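Long-range contact in 6-phosphogluconolactonase (Leishmania braziliensis, PDB 3CSS), which probably hydrolyses 6-phosphogluconolactone to 6-phosphogluconate, the second step of the oxidative pentose phosphate pathway: residues V155-L160 against Y211-V216. Numbering follows the deposited sequence.
Unlike the reference sequence in segment 211-216: Tyr211 (reference His).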
loop_
_atom_site.group_PDB
_atom_site.type_symbol
_atom_site.label_atom_id
_atom_site.label_comp_id
_atom_site.label_asym_id
_atom_site.label_seq_id
_atom_site.Cartn_x
_atom_site.Cartn_y
_atom_site.Cartn_z
ATOM N N VAL A 155 -4.747 -11.309 6.236
ATOM C CA VAL A 155 -3.336 -11.316 6.609
ATOM C C VAL A 155 -2.527 -11.212 5.336
ATOM O O VAL A 155 -2.473 -12.143 4.525
ATOM C CB VAL A 155 -2.956 -12.568 7.421
ATOM C CG1 VAL A 155 -1.473 -12.547 7.758
ATOM C CG2 VAL A 155 -3.817 -12.644 8.687
ATOM N N VAL A 156 -1.943 -10.038 5.132
ATOM C CA VAL A 156 -1.150 -9.778 3.936
ATOM C C VAL A 156 0.313 -10.129 4.214
ATOM O O VAL A 156 0.858 -9.742 5.242
ATOM C CB VAL A 156 -1.315 -8.311 3.494
ATOM C CG1 VAL A 156 -0.437 -8.014 2.294
ATOM C CG2 VAL A 156 -2.782 -8.021 3.218
ATOM N N ASP A 157 0.966 -10.831 3.294
ATOM C CA ASP A 157 2.392 -11.170 3.468
ATOM C C ASP A 157 3.324 -9.959 3.301
ATOM O O ASP A 157 4.223 -9.721 4.124
ATOM C CB ASP A 157 2.819 -12.290 2.512
ATOM C CG ASP A 157 2.160 -13.608 2.846
ATOM O OD1 ASP A 157 2.592 -14.229 3.841
ATOM O OD2 ASP A 157 1.192 -13.980 2.158
ATOM N N ILE A 158 3.094 -9.192 2.247
ATOM C CA ILE A 158 3.889 -8.000 1.962
ATOM C C ILE A 158 2.982 -6.860 1.541
ATOM O O ILE A 158 2.252 -6.979 0.556
ATOM C CB ILE A 158 4.920 -8.236 0.824
ATOM C CG1 ILE A 158 5.867 -9.373 1.191
ATOM C CG2 ILE A 158 5.678 -6.906 0.491
ATOM C CD1 ILE A 158 6.757 -9.809 0.058
ATOM N N VAL A 159 3.036 -5.767 2.303
ATOM C CA VAL A 159 2.386 -4.509 1.941
ATOM C C VAL A 159 3.450 -3.536 1.452
ATOM O O VAL A 159 4.343 -3.140 2.210
ATOM C CB VAL A 159 1.568 -3.872 3.110
ATOM C CG1 VAL A 159 0.928 -2.541 2.646
ATOM C CG2 VAL A 159 0.509 -4.852 3.668
ATOM N N LEU A 160 3.349 -3.140 0.189
ATOM C CA LEU A 160 4.191 -2.108 -0.341
ATOM C C LEU A 160 3.518 -0.767 -0.052
ATOM O O LEU A 160 2.293 -0.652 -0.207
ATOM C CB LEU A 160 4.349 -2.268 -1.845
ATOM C CG LEU A 160 5.036 -3.539 -2.324
ATOM C CD1 LEU A 160 4.992 -3.560 -3.861
ATOM C CD2 LEU A 160 6.468 -3.555 -1.818
ATOM N N TYR A 211 -1.236 -5.738 10.819
ATOM C CA TYR A 211 -1.253 -7.190 10.912
ATOM C C TYR A 211 -0.483 -7.888 9.768
ATOM O O TYR A 211 -0.355 -9.125 9.766
ATOM C CB TYR A 211 -2.681 -7.691 10.958
ATOM C CG TYR A 211 -3.310 -7.610 12.323
ATOM C CD1 TYR A 211 -4.358 -6.749 12.588
ATOM C CD2 TYR A 211 -2.859 -8.426 13.348
ATOM C CE1 TYR A 211 -4.942 -6.703 13.842
ATOM C CE2 TYR A 211 -3.434 -8.388 14.616
ATOM C CZ TYR A 211 -4.482 -7.521 14.859
ATOM O OH TYR A 211 -5.063 -7.476 16.123
ATOM N N ALA A 212 0.023 -7.124 8.809
ATOM C CA ALA A 212 0.774 -7.691 7.699
ATOM C C ALA A 212 2.090 -8.281 8.206
ATOM O O ALA A 212 2.665 -7.807 9.194
ATOM C CB ALA A 212 1.029 -6.631 6.590
ATOM N N LYS A 213 2.562 -9.328 7.530
ATOM C CA LYS A 213 3.840 -9.951 7.885
ATOM C C LYS A 213 5.065 -9.081 7.633
ATOM O O LYS A 213 5.987 -9.043 8.452
ATOM C CB LYS A 213 3.983 -11.302 7.162
ATOM C CG LYS A 213 2.865 -12.281 7.470
ATOM C CD LYS A 213 2.730 -12.566 8.953
ATOM C CE LYS A 213 1.818 -13.757 9.205
ATOM N NZ LYS A 213 1.693 -14.056 10.659
ATOM N N HIS A 214 5.052 -8.373 6.509
ATOM C CA HIS A 214 6.147 -7.493 6.089
ATOM C C HIS A 214 5.555 -6.220 5.455
ATOM O O HIS A 214 4.625 -6.287 4.621
ATOM C CB HIS A 214 7.053 -8.196 5.080
ATOM C CG HIS A 214 7.496 -9.562 5.506
ATOM N ND1 HIS A 214 8.498 -9.756 6.436
ATOM C CD2 HIS A 214 7.078 -10.795 5.133
ATOM C CE1 HIS A 214 8.660 -11.057 6.637
ATOM N NE2 HIS A 214 7.824 -11.710 5.845
ATOM N N VAL A 215 6.096 -5.080 5.842
ATOM C CA VAL A 215 5.701 -3.797 5.261
ATOM C C VAL A 215 6.968 -3.182 4.674
ATOM O O VAL A 215 7.992 -3.129 5.334
ATOM C CB VAL A 215 5.081 -2.859 6.325
ATOM C CG1 VAL A 215 4.768 -1.506 5.735
ATOM C CG2 VAL A 215 3.824 -3.496 6.948
ATOM N N VAL A 216 6.890 -2.748 3.423
ATOM C CA VAL A 216 8.052 -2.181 2.723
ATOM C C VAL A 216 7.641 -0.818 2.146
ATOM O O VAL A 216 6.782 -0.726 1.270
ATOM C CB VAL A 216 8.554 -3.099 1.588
ATOM C CG1 VAL A 216 9.776 -2.448 0.842
ATOM C CG2 VAL A 216 8.870 -4.508 2.134
#
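Val159 pairs with Val215 as the middle of three parallel rungs, its N bonded to His214 O and its O accepting Val216 N at 2.8 Å, while the axes of strands 158-160 and 214-216 approach to 4.7 Å at 18°. A further, fairly straight bond, Lys213 N to Val156 O at 2.9 Å, joins the two segments just before the strands begin. Asp157 O receives a weak, bent bond from His214 N (122° at the hydrogen) and also lies at the edge of the imidazole, 3.2 Å from CD2 of His214. With CG of His214 set beside its own backbone N (chi1 -50°), the ring reaches back to this carbonyl. ND1 is held elsewhere, by Ser252.

Apolar contacts line both faces. On the face of Val159 and Val215, CG2 of Val159 presses on CB of Ala212 at 3.5 Å, tighter than ordinary carbon contact, and CB of Val156 also lies against that Ala212 methyl. On the face of Ile158 and His214, the side chains of Leu160 and Val216 run alongside each other in a common direction, with CD2 of Leu160 4.0 Å from CB of Val216. At the entry to the ladder, the aliphatic part of Lys213 bends at chi2 and sends CE to CG1 of Val155 at 3.8 Å. Asp157 makes no salt bridge with this lysine; its OD2 accepts Val40 N.

The pair joins two inner strands of the parallel part of a Rossmann-like sheet, as expected for the glucosamine-6-phosphate isomerase family. Strand 39-43 continues it beyond Ile158 and Leu160, strand 252-257 flanks strand 214-219, and helix 14-30 covers Ile158 and Val216, with Leu160 reaching helix 50-59.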